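Local coordinates for periplasmic binding protein (Pseudomonas aeruginosa, PDB 2R79) that binds heme in the periplasm and probably delivers it to a membrane transporter for uptake into the cell, at residues P60-M69 / V83-K91; D165-A173 / L252-Y260. One frame throughout, in Å; residues are numbered along the deposited sequence.

Interaction 1 (P60-M69 / V83-K91); sequences PDILIGTEEM and VRVETLSAK
L63 and V85 sit side by side on two parallel strands, 62-65 and 85-87, the first and last elements of a beta-alpha-beta crossover whose helix is 72-80. Strand 85-87 forms an edge of the four-stranded parallel sheet within this chain, and strand 5-7 flanks 62-65 on its other side. Backbone bonds alternate between the strands: L63 N donates to R84 O, E86 N to L63 O, G65 N to E86 O and L88 N to G65 O. The third is the longest of the four, 3.2 Å from G65 N to E86 O.

Apolar contacts line both faces. L63 CD2 meets V85 CG2 at 4.1 Å on the side covered by helix 72-80, where M69 CE also reaches V85 CG1. On the face of I62, I64 and E86, I62 is extended, chi1 179° and chi2 177°, which brings CD1 to 3.6 Å from E86 CG and over one face of the R84 guanidinium, toward its rim. Within 83-91, R84 NE makes a salt bridge with E86 OE2, meeting it from above the carboxylate plane, while OE2 lies in the plane of the guanidinium. W107 of helix 94-108 adds a cation-pi partner to R84.

Beyond the strands, A90 CB packs against T66 CB at 3.5 Å. E67, bent at chi2 (60°), curls back to the other segment, and its OE1 accepts A90 N through the syn lone pair at 2.8 Å.

Interaction 2 (D165-A173 / L252-Y260); sequences DWVLNRAGA and LAALSAAFY. With SO4 (sulfate ion), chain C.
A buried helix-helix packing joins the C-terminal end of helix 163-170 to the last two turns of helix 248-259, in the part of the chain built around the mixed sheet. The short axes cross at -58° and approach to 9.7 Å. A171 lies at the centre, its CB resting on L255 CB and F259 CE1, each 3.8 Å away. Beside it, L252, with CG next to its backbone N (chi1 -63°) and the chain extended beyond, sends CD2 against R170 CB and V167 O, while V167 CG1 meets L255 CD1, the two side chains crossing at about a right angle.

Helix 163-170 ends in a Schellman motif, G172 taking positive phi (90°) as the chain turns toward strand 174-175. That turn presents two carbonyls to the other helix: A171 O approaches the edge of the F259 ring, 3.5 Å from CD1, and G172 O takes the Y260 hydroxyl on a lone pair, at 2.5 Å from OH. Q136 is a second partner of Y260 OH. A173 CB touches F259 CE1, and V144 of strand 143-150 packs on F259.

On the R170 side, CG lies over the centre of the W166 ring. A sulfate, probably from the crystallisation liquor, accepts W166 NE1 through O4 at 2.8 Å and R170 NH2 through O3 at 2.7 Å.

Overall arrangement
Both segments of interaction 1 precede those of interaction 2 in the chain, and the two contacts lie on opposite sides of the chain's centre. Their centres are 29 Å apart, with a gap of about 7 Å between nearest atoms. One belongs to the four-stranded parallel sheet, the other to helices packed near the mixed sheet. Heme binding relates to them unequally. The E68 side chain of 60-69 comes within about 6 Å of a bound heme and of Y46, the axial ligand of its iron, and E68 OE2 accepts hydrogen bonds from Q47 NE2 and G242 N. The V167 side chain of 165-173 stays about 10 Å from heme, so interaction 2 is structural packing away from the heme site.

Interaction 1 (P60-M69 / V83-K91)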
ATOM      1  N   PRO A  60       1.174   6.730  38.198  1.00 42.86           N
ATOM      2  CA  PRO A  60       0.815   8.064  37.711  1.00 43.07           C
ATOM      3  C   PRO A  60       0.830   9.162  38.769  1.00 44.39           C
ATOM      4  O   PRO A  60       0.436   8.944  39.919  1.00 45.53           O
ATOM      5  CB  PRO A  60      -0.584   7.848  37.155  1.00 42.52           C
ATOM      6  CG  PRO A  60      -1.157   6.878  38.138  1.00 41.33           C
ATOM      7  CD  PRO A  60      -0.026   5.877  38.303  1.00 42.21           C
ATOM      8  N   ASP A  61       1.288  10.345  38.374  1.00 43.44           N
ATOM      9  CA  ASP A  61       1.304  11.484  39.273  1.00 43.11           C
ATOM     10  C   ASP A  61      -0.059  12.154  39.162  1.00 42.25           C
ATOM     11  O   ASP A  61      -0.510  12.831  40.086  1.00 42.29           O
ATOM     12  CB  ASP A  61       2.394  12.477  38.876  1.00 45.50           C
ATOM     13  CG  ASP A  61       3.782  11.990  39.228  1.00 49.46           C
ATOM     14  OD1 ASP A  61       4.012  11.676  40.416  1.00 52.09           O
ATOM     15  OD2 ASP A  61       4.644  11.928  38.325  1.00 49.81           O
ATOM     16  N   ILE A  62      -0.720  11.952  38.028  1.00 38.96           N
ATOM     17  CA  ILE A  62      -2.021  12.557  37.813  1.00 37.89           C
ATOM     18  C   ILE A  62      -2.881  11.785  36.831  1.00 37.19           C
ATOM     19  O   ILE A  62      -2.389  11.214  35.864  1.00 39.20           O
ATOM     20  CB  ILE A  62      -1.871  14.012  37.302  1.00 37.73           C
ATOM     21  CG1 ILE A  62      -3.248  14.633  37.055  1.00 38.37           C
ATOM     22  CG2 ILE A  62      -1.045  14.033  36.030  1.00 37.45           C
ATOM     23  CD1 ILE A  62      -3.196  16.088  36.624  1.00 35.09           C
ATOM     24  N   LEU A  63      -4.175  11.759  37.108  1.00 36.84           N
ATOM     25  CA  LEU A  63      -5.136  11.098  36.246  1.00 35.90           C
ATOM     26  C   LEU A  63      -6.148  12.164  35.848  1.00 35.53           C
ATOM     27  O   LEU A  63      -6.764  12.788  36.711  1.00 35.14           O
ATOM     28  CB  LEU A  63      -5.852   9.961  36.984  1.00 36.60           C
ATOM     29  CG  LEU A  63      -7.068   9.387  36.240  1.00 37.32           C
ATOM     30  CD1 LEU A  63      -6.642   8.884  34.868  1.00 37.34           C
ATOM     31  CD2 LEU A  63      -7.696   8.263  37.046  1.00 37.75           C
ATOM     32  N   ILE A  64      -6.305  12.383  34.549  1.00 34.19           N
ATOM     33  CA  ILE A  64      -7.255  13.375  34.075  1.00 34.07           C
ATOM     34  C   ILE A  64      -8.364  12.715  33.265  1.00 34.51           C
ATOM     35  O   ILE A  64      -8.148  11.708  32.587  1.00 33.09           O
ATOM     36  CB  ILE A  64      -6.567  14.467  33.203  1.00 34.21           C
ATOM     37  CG1 ILE A  64      -5.999  13.854  31.923  1.00 34.25           C
ATOM     38  CG2 ILE A  64      -5.440  15.132  33.989  1.00 35.83           C
ATOM     39  CD1 ILE A  64      -5.414  14.882  30.971  1.00 31.04           C
ATOM     40  N   GLY A  65      -9.556  13.290  33.355  1.00 35.28           N
ATOM     41  CA  GLY A  65     -10.700  12.773  32.629  1.00 36.25           C
ATOM     42  C   GLY A  65     -11.850  13.746  32.766  1.00 37.46           C
ATOM     43  O   GLY A  65     -11.709  14.784  33.414  1.00 35.73           O
ATOM     44  N   THR A  66     -12.986  13.425  32.156  1.00 38.63           N
ATOM     45  CA  THR A  66     -14.149  14.295  32.246  1.00 41.81           C
ATOM     46  C   THR A  66     -15.209  13.631  33.117  1.00 44.03           C
ATOM     47  O   THR A  66     -14.914  12.695  33.861  1.00 43.83           O
ATOM     48  CB  THR A  66     -14.758  14.579  30.854  1.00 42.83           C
ATOM     49  OG1 THR A  66     -15.295  13.367  30.310  1.00 43.82           O
ATOM     50  CG2 THR A  66     -13.703  15.134  29.910  1.00 40.43           C
ATOM     51  N   GLU A  67     -16.439  14.125  33.022  1.00 46.84           N
ATOM     52  CA  GLU A  67     -17.551  13.576  33.789  1.00 50.18           C
ATOM     53  C   GLU A  67     -17.812  12.138  33.367  1.00 50.72           C
ATOM     54  O   GLU A  67     -18.173  11.300  34.191  1.00 51.61           O
ATOM     55  CB  GLU A  67     -18.827  14.390  33.550  1.00 52.30           C
ATOM     56  CG  GLU A  67     -18.730  15.854  33.914  1.00 56.30           C
ATOM     57  CD  GLU A  67     -17.652  16.579  33.135  1.00 58.99           C
ATOM     58  OE1 GLU A  67     -17.664  16.504  31.887  1.00 58.17           O
ATOM     59  OE2 GLU A  67     -16.796  17.228  33.778  1.00 61.36           O
ATOM     60  N   GLU A  68     -17.635  11.859  32.078  1.00 51.99           N
ATOM     61  CA  GLU A  68     -17.871  10.521  31.544  1.00 53.71           C
ATOM     62  C   GLU A  68     -16.805   9.491  31.912  1.00 54.02           C
ATOM     63  O   GLU A  68     -16.835   8.362  31.426  1.00 54.03           O
ATOM     64  CB  GLU A  68     -18.059  10.581  30.019  1.00 54.42           C
ATOM     65  CG  GLU A  68     -17.019  11.381  29.263  1.00 56.58           C
ATOM     66  CD  GLU A  68     -17.492  11.785  27.872  1.00 58.95           C
ATOM     67  OE1 GLU A  68     -18.580  12.394  27.774  1.00 59.40           O
ATOM     68  OE2 GLU A  68     -16.778  11.504  26.879  1.00 58.55           O
ATOM     69  N   MET A  69     -15.868   9.880  32.772  1.00 54.44           N
ATOM     70  CA  MET A  69     -14.825   8.963  33.217  1.00 54.11           C
ATOM     71  C   MET A  69     -15.334   8.233  34.456  1.00 54.13           C
ATOM     72  O   MET A  69     -15.896   8.854  35.359  1.00 53.85           O
ATOM     73  CB  MET A  69     -13.537   9.722  33.559  1.00 53.97           C
ATOM     74  CG  MET A  69     -12.527   8.893  34.348  1.00 52.50           C
ATOM     75  SD  MET A  69     -10.962   9.744  34.641  1.00 53.86           S
ATOM     76  CE  MET A  69     -11.460  11.028  35.806  1.00 51.75           C
ATOM     77  N   VAL A  83      -3.493   8.591  44.247  1.00 54.16           N
ATOM     78  CA  VAL A  83      -3.476   9.116  42.882  1.00 51.54           C
ATOM     79  C   VAL A  83      -4.232  10.443  42.761  1.00 49.13           C
ATOM     80  O   VAL A  83      -5.378  10.565  43.195  1.00 48.54           O
ATOM     81  CB  VAL A  83      -4.102   8.112  41.877  1.00 51.95           C
ATOM     82  CG1 VAL A  83      -4.071   8.701  40.477  1.00 51.39           C
ATOM     83  CG2 VAL A  83      -3.356   6.784  41.917  1.00 49.64           C
ATOM     84  N   ARG A  84      -3.583  11.438  42.169  1.00 46.62           N
ATOM     85  CA  ARG A  84      -4.208  12.738  41.974  1.00 43.75           C
ATOM     86  C   ARG A  84      -5.180  12.654  40.793  1.00 43.17           C
ATOM     87  O   ARG A  84      -4.761  12.531  39.640  1.00 42.93           O
ATOM     88  CB  ARG A  84      -3.141  13.793  41.696  1.00 42.04           C
ATOM     89  CG  ARG A  84      -3.697  15.164  41.390  1.00 42.15           C
ATOM     90  CD  ARG A  84      -2.584  16.127  41.037  1.00 43.36           C
ATOM     91  NE  ARG A  84      -3.097  17.427  40.622  1.00 44.45           N
ATOM     92  CZ  ARG A  84      -2.327  18.449  40.264  1.00 46.24           C
ATOM     93  NH1 ARG A  84      -1.007  18.318  40.273  1.00 46.53           N
ATOM     94  NH2 ARG A  84      -2.874  19.597  39.890  1.00 48.22           N
ATOM     95  N   VAL A  85      -6.475  12.716  41.085  1.00 41.45           N
ATOM     96  CA  VAL A  85      -7.499  12.633  40.047  1.00 40.11           C
ATOM     97  C   VAL A  85      -8.138  13.984  39.742  1.00 41.16           C
ATOM     98  O   VAL A  85      -8.768  14.592  40.607  1.00 41.39           O
ATOM     99  CB  VAL A  85      -8.615  11.646  40.448  1.00 37.11           C
ATOM    100  CG1 VAL A  85      -9.730  11.667  39.419  1.00 35.27           C
ATOM    101  CG2 VAL A  85      -8.043  10.251  40.571  1.00 36.04           C
ATOM    102  N   GLU A  86      -7.972  14.443  38.506  1.00 41.52           N
ATOM    103  CA  GLU A  86      -8.536  15.715  38.074  1.00 43.41           C
ATOM    104  C   GLU A  86      -9.702  15.471  37.123  1.00 43.96           C
ATOM    105  O   GLU A  86      -9.656  14.568  36.287  1.00 45.23           O
ATOM    106  CB  GLU A  86      -7.482  16.552  37.351  1.00 45.07           C
ATOM    107  CG  GLU A  86      -6.309  16.990  38.201  1.00 49.43           C
ATOM    108  CD  GLU A  86      -6.713  17.917  39.327  1.00 51.64           C
ATOM    109  OE1 GLU A  86      -7.508  18.848  39.076  1.00 52.69           O
ATOM    110  OE2 GLU A  86      -6.222  17.723  40.459  1.00 53.85           O
ATOM    111  N   THR A  87     -10.745  16.279  37.246  1.00 43.31           N
ATOM    112  CA  THR A  87     -11.898  16.128  36.376  1.00 42.48           C
ATOM    113  C   THR A  87     -12.130  17.399  35.583  1.00 42.29           C
ATOM    114  O   THR A  87     -12.447  18.443  36.146  1.00 43.30           O
ATOM    115  CB  THR A  87     -13.171  15.806  37.176  1.00 42.58           C
ATOM    116  OG1 THR A  87     -12.999  14.558  37.861  1.00 42.84           O
ATOM    117  CG2 THR A  87     -14.375  15.704  36.243  1.00 41.95           C
ATOM    118  N   LEU A  88     -11.943  17.313  34.272  1.00 41.15           N
ATOM    119  CA  LEU A  88     -12.161  18.459  33.409  1.00 39.64           C
ATOM    120  C   LEU A  88     -13.581  18.373  32.885  1.00 37.80           C
ATOM    121  O   LEU A  88     -14.315  17.450  33.236  1.00 37.46           O
ATOM    122  CB  LEU A  88     -11.150  18.478  32.259  1.00 39.50           C
ATOM    123  CG  LEU A  88      -9.779  19.022  32.670  1.00 40.33           C
ATOM    124  CD1 LEU A  88      -9.148  18.106  33.702  1.00 42.21           C
ATOM    125  CD2 LEU A  88      -8.889  19.136  31.456  1.00 41.76           C
ATOM    126  N   SER A  89     -13.968  19.329  32.049  1.00 36.32           N
ATOM    127  CA  SER A  89     -15.324  19.367  31.516  1.00 35.46           C
ATOM    128  C   SER A  89     -15.478  18.835  30.095  1.00 35.21           C
ATOM    129  O   SER A  89     -14.698  19.170  29.202  1.00 34.51           O
ATOM    130  CB  SER A  89     -15.852  20.799  31.577  1.00 35.13           C
ATOM    131  OG  SER A  89     -17.149  20.886  31.017  1.00 37.20           O
ATOM    132  N   ALA A  90     -16.501  18.012  29.892  1.00 35.40           N
ATOM    133  CA  ALA A  90     -16.779  17.447  28.575  1.00 35.45           C
ATOM    134  C   ALA A  90     -17.895  18.231  27.896  1.00 35.39           C
ATOM    135  O   ALA A  90     -18.294  17.918  26.780  1.00 37.28           O
ATOM    136  CB  ALA A  90     -17.176  15.982  28.702  1.00 33.96           C
ATOM    137  N   LYS A  91     -18.396  19.258  28.569  1.00 36.04           N
ATOM    138  CA  LYS A  91     -19.472  20.063  28.006  1.00 38.35           C
ATOM    139  C   LYS A  91     -19.103  20.663  26.651  1.00 37.59           C
ATOM    140  O   LYS A  91     -18.000  21.169  26.458  1.00 36.24           O
ATOM    141  CB  LYS A  91     -19.877  21.162  28.991  1.00 39.73           C
ATOM    142  CG  LYS A  91     -20.482  20.599  30.264  1.00 43.73           C
ATOM    143  CD  LYS A  91     -20.886  21.696  31.231  1.00 49.97           C
ATOM    144  CE  LYS A  91     -21.423  21.108  32.534  1.00 52.91           C
ATOM    145  NZ  LYS A  91     -21.729  22.171  33.541  1.00 56.18           N
TER

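Interaction 2 (D165-A173 / L252-Y260)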
ATOM      1  N   ASP A 165     -24.390  17.867  18.418  1.00 16.17           N
ATOM      2  CA  ASP A 165     -25.205  19.036  18.083  1.00 17.94           C
ATOM      3  C   ASP A 165     -24.311  20.247  17.823  1.00 16.48           C
ATOM      4  O   ASP A 165     -24.537  21.011  16.890  1.00 15.67           O
ATOM      5  CB  ASP A 165     -26.173  19.358  19.228  1.00 19.08           C
ATOM      6  CG  ASP A 165     -26.993  20.612  18.962  1.00 23.01           C
ATOM      7  OD1 ASP A 165     -27.817  20.596  18.027  1.00 24.61           O
ATOM      8  OD2 ASP A 165     -26.814  21.619  19.685  1.00 24.72           O
ATOM      9  N   TRP A 166     -23.295  20.410  18.666  1.00 17.35           N
ATOM     10  CA  TRP A 166     -22.350  21.512  18.537  1.00 16.30           C
ATOM     11  C   TRP A 166     -21.678  21.421  17.167  1.00 16.60           C
ATOM     12  O   TRP A 166     -21.543  22.420  16.455  1.00 16.12           O
ATOM     13  CB  TRP A 166     -21.295  21.411  19.629  1.00 17.82           C
ATOM     14  CG  TRP A 166     -20.378  22.580  19.714  1.00 20.72           C
ATOM     15  CD1 TRP A 166     -20.519  23.682  20.518  1.00 18.53           C
ATOM     16  CD2 TRP A 166     -19.144  22.753  19.008  1.00 20.61           C
ATOM     17  NE1 TRP A 166     -19.444  24.518  20.362  1.00 19.32           N
ATOM     18  CE2 TRP A 166     -18.583  23.976  19.444  1.00 20.69           C
ATOM     19  CE3 TRP A 166     -18.454  21.992  18.053  1.00 19.91           C
ATOM     20  CZ2 TRP A 166     -17.362  24.457  18.959  1.00 20.08           C
ATOM     21  CZ3 TRP A 166     -17.236  22.471  17.568  1.00 20.97           C
ATOM     22  CH2 TRP A 166     -16.705  23.692  18.025  1.00 18.91           C
ATOM     23  N   VAL A 167     -21.259  20.217  16.799  1.00 14.56           N
ATOM     24  CA  VAL A 167     -20.607  20.005  15.516  1.00 15.27           C
ATOM     25  C   VAL A 167     -21.532  20.285  14.331  1.00 16.67           C
ATOM     26  O   VAL A 167     -21.103  20.859  13.327  1.00 17.16           O
ATOM     27  CB  VAL A 167     -20.042  18.566  15.413  1.00 15.38           C
ATOM     28  CG1 VAL A 167     -19.693  18.231  13.965  1.00 13.26           C
ATOM     29  CG2 VAL A 167     -18.795  18.451  16.280  1.00 11.03           C
ATOM     30  N   LEU A 168     -22.797  19.892  14.435  1.00 16.73           N
ATOM     31  CA  LEU A 168     -23.722  20.138  13.337  1.00 15.88           C
ATOM     32  C   LEU A 168     -23.963  21.635  13.183  1.00 16.02           C
ATOM     33  O   LEU A 168     -23.959  22.162  12.070  1.00 16.41           O
ATOM     34  CB  LEU A 168     -25.056  19.412  13.574  1.00 15.11           C
ATOM     35  CG  LEU A 168     -25.065  17.881  13.471  1.00 15.39           C
ATOM     36  CD1 LEU A 168     -26.485  17.346  13.731  1.00 16.58           C
ATOM     37  CD2 LEU A 168     -24.592  17.457  12.090  1.00 12.11           C
ATOM     38  N   ASN A 169     -24.166  22.321  14.300  1.00 17.42           N
ATOM     39  CA  ASN A 169     -24.405  23.757  14.252  1.00 19.90           C
ATOM     40  C   ASN A 169     -23.202  24.519  13.726  1.00 18.61           C
ATOM     41  O   ASN A 169     -23.330  25.356  12.838  1.00 18.66           O
ATOM     42  CB  ASN A 169     -24.794  24.293  15.633  1.00 24.04           C
ATOM     43  CG  ASN A 169     -26.196  23.867  16.047  1.00 33.20           C
ATOM     44  OD1 ASN A 169     -27.159  24.051  15.294  1.00 36.05           O
ATOM     45  ND2 ASN A 169     -26.321  23.298  17.245  1.00 35.99           N
ATOM     46  N   ARG A 170     -22.026  24.218  14.264  1.00 18.05           N
ATOM     47  CA  ARG A 170     -20.818  24.898  13.836  1.00 16.77           C
ATOM     48  C   ARG A 170     -20.471  24.630  12.384  1.00 16.98           C
ATOM     49  O   ARG A 170     -19.742  25.407  11.777  1.00 19.25           O
ATOM     50  CB  ARG A 170     -19.654  24.505  14.736  1.00 17.08           C
ATOM     51  CG  ARG A 170     -19.773  25.056  16.146  1.00 17.09           C
ATOM     52  CD  ARG A 170     -19.459  26.525  16.170  1.00 15.03           C
ATOM     53  NE  ARG A 170     -19.523  27.072  17.516  1.00 19.65           N
ATOM     54  CZ  ARG A 170     -18.993  28.242  17.862  1.00 23.02           C
ATOM     55  NH1 ARG A 170     -18.360  28.980  16.956  1.00 20.12           N
ATOM     56  NH2 ARG A 170     -19.096  28.680  19.109  1.00 20.02           N
ATOM     57  N   ALA A 171     -20.988  23.544  11.820  1.00 16.13           N
ATOM     58  CA  ALA A 171     -20.713  23.226  10.420  1.00 15.58           C
ATOM     59  C   ALA A 171     -21.769  23.808   9.480  1.00 15.38           C
ATOM     60  O   ALA A 171     -21.743  23.557   8.280  1.00 16.05           O
ATOM     61  CB  ALA A 171     -20.600  21.710  10.223  1.00 11.92           C
ATOM     62  N   GLY A 172     -22.706  24.574  10.028  1.00 17.03           N
ATOM     63  CA  GLY A 172     -23.731  25.190   9.199  1.00 17.32           C
ATOM     64  C   GLY A 172     -25.024  24.422   8.966  1.00 18.29           C
ATOM     65  O   GLY A 172     -25.808  24.792   8.102  1.00 20.14           O
ATOM     66  N   ALA A 173     -25.267  23.364   9.730  1.00 17.82           N
ATOM     67  CA  ALA A 173     -26.488  22.580   9.554  1.00 17.83           C
ATOM     68  C   ALA A 173     -27.480  22.849  10.673  1.00 17.93           C
ATOM     69  O   ALA A 173     -27.132  23.465  11.681  1.00 15.91           O
ATOM     70  CB  ALA A 173     -26.151  21.096   9.513  1.00 15.80           C
ATOM     71  N   LEU A 252     -14.909  20.369  11.023  1.00 18.20           N
ATOM     72  CA  LEU A 252     -15.957  21.293  10.604  1.00 17.42           C
ATOM     73  C   LEU A 252     -15.788  21.704   9.142  1.00 17.50           C
ATOM     74  O   LEU A 252     -16.778  21.891   8.422  1.00 17.69           O
ATOM     75  CB  LEU A 252     -15.951  22.546  11.488  1.00 15.48           C
ATOM     76  CG  LEU A 252     -16.251  22.370  12.983  1.00 13.69           C
ATOM     77  CD1 LEU A 252     -16.121  23.704  13.673  1.00 11.53           C
ATOM     78  CD2 LEU A 252     -17.646  21.811  13.190  1.00 11.43           C
ATOM     79  N   ALA A 253     -14.540  21.834   8.697  1.00 17.06           N
ATOM     80  CA  ALA A 253     -14.272  22.239   7.318  1.00 17.63           C
ATOM     81  C   ALA A 253     -14.766  21.194   6.339  1.00 17.90           C
ATOM     82  O   ALA A 253     -15.323  21.521   5.297  1.00 19.07           O
ATOM     83  CB  ALA A 253     -12.776  22.479   7.110  1.00 19.00           C
ATOM     84  N   ALA A 254     -14.556  19.931   6.678  1.00 18.64           N
ATOM     85  CA  ALA A 254     -14.988  18.839   5.824  1.00 19.85           C
ATOM     86  C   ALA A 254     -16.514  18.750   5.815  1.00 21.07           C
ATOM     87  O   ALA A 254     -17.125  18.662   4.750  1.00 23.81           O
ATOM     88  CB  ALA A 254     -14.378  17.529   6.308  1.00 19.68           C
ATOM     89  N   LEU A 255     -17.131  18.783   6.994  1.00 19.36           N
ATOM     90  CA  LEU A 255     -18.590  18.712   7.079  1.00 20.88           C
ATOM     91  C   LEU A 255     -19.291  19.865   6.370  1.00 20.81           C
ATOM     92  O   LEU A 255     -20.228  19.647   5.601  1.00 21.35           O
ATOM     93  CB  LEU A 255     -19.051  18.680   8.540  1.00 19.59           C
ATOM     94  CG  LEU A 255     -19.023  17.324   9.236  1.00 23.59           C
ATOM     95  CD1 LEU A 255     -19.310  17.507  10.705  1.00 23.86           C
ATOM     96  CD2 LEU A 255     -20.047  16.393   8.600  1.00 21.36           C
ATOM     97  N   SER A 256     -18.845  21.093   6.629  1.00 21.08           N
ATOM     98  CA  SER A 256     -19.479  22.252   6.014  1.00 21.58           C
ATOM     99  C   SER A 256     -19.343  22.212   4.500  1.00 21.65           C
ATOM    100  O   SER A 256     -20.222  22.694   3.785  1.00 23.70           O
ATOM    101  CB  SER A 256     -18.915  23.569   6.594  1.00 21.45           C
ATOM    102  OG  SER A 256     -17.538  23.749   6.315  1.00 24.79           O
ATOM    103  N   ALA A 257     -18.258  21.616   4.004  1.00 20.99           N
ATOM    104  CA  ALA A 257     -18.059  21.497   2.558  1.00 20.59           C
ATOM    105  C   ALA A 257     -19.102  20.520   2.000  1.00 21.17           C
ATOM    106  O   ALA A 257     -19.638  20.721   0.905  1.00 23.19           O
ATOM    107  CB  ALA A 257     -16.648  21.003   2.248  1.00 18.64           C
ATOM    108  N   ALA A 258     -19.392  19.466   2.759  1.00 19.60           N
ATOM    109  CA  ALA A 258     -20.392  18.475   2.350  1.00 18.98           C
ATOM    110  C   ALA A 258     -21.808  19.057   2.475  1.00 20.55           C
ATOM    111  O   ALA A 258     -22.699  18.701   1.705  1.00 18.95           O
ATOM    112  CB  ALA A 258     -20.274  17.227   3.209  1.00 16.46           C
ATOM    113  N   PHE A 259     -22.002  19.951   3.450  1.00 20.02           N
ATOM    114  CA  PHE A 259     -23.301  20.584   3.686  1.00 19.83           C
ATOM    115  C   PHE A 259     -23.631  21.689   2.672  1.00 21.97           C
ATOM    116  O   PHE A 259     -24.802  21.957   2.402  1.00 23.77           O
ATOM    117  CB  PHE A 259     -23.357  21.152   5.110  1.00 17.73           C
ATOM    118  CG  PHE A 259     -23.386  20.095   6.197  1.00 15.62           C
ATOM    119  CD1 PHE A 259     -23.142  20.440   7.521  1.00 15.92           C
ATOM    120  CD2 PHE A 259     -23.671  18.763   5.896  1.00 16.31           C
ATOM    121  CE1 PHE A 259     -23.178  19.478   8.536  1.00 15.49           C
ATOM    122  CE2 PHE A 259     -23.712  17.791   6.901  1.00 15.27           C
ATOM    123  CZ  PHE A 259     -23.465  18.151   8.223  1.00 17.08           C
ATOM    124  N   TYR A 260     -22.598  22.333   2.127  1.00 21.81           N
ATOM    125  CA  TYR A 260     -22.770  23.391   1.126  1.00 19.88           C
ATOM    126  C   TYR A 260     -21.863  23.043  -0.043  1.00 20.73           C
ATOM    127  O   TYR A 260     -20.848  23.696  -0.262  1.00 19.84           O
ATOM    128  CB  TYR A 260     -22.361  24.754   1.687  1.00 17.08           C
ATOM    129  CG  TYR A 260     -23.184  25.206   2.855  1.00 15.09           C
ATOM    130  CD1 TYR A 260     -22.872  24.800   4.151  1.00 14.51           C
ATOM    131  CD2 TYR A 260     -24.329  25.982   2.661  1.00 15.68           C
ATOM    132  CE1 TYR A 260     -23.686  25.151   5.229  1.00 13.78           C
ATOM    133  CE2 TYR A 260     -25.143  26.336   3.726  1.00 14.51           C
ATOM    134  CZ  TYR A 260     -24.817  25.918   5.006  1.00 15.70           C
ATOM    135  OH  TYR A 260     -25.617  26.279   6.065  1.00 18.97           O
TER
HETATM  136  S   SO4 C 910     -20.603  27.598  22.364  1.00 64.31           S
HETATM  137  O1  SO4 C 910     -20.348  28.506  23.531  1.00 64.66           O
HETATM  138  O2  SO4 C 910     -21.793  26.707  22.598  1.00 65.47           O
HETATM  139  O3  SO4 C 910     -20.826  28.487  21.182  1.00 66.72           O
HETATM  140  O4  SO4 C 910     -19.412  26.748  22.059  1.00 62.63           O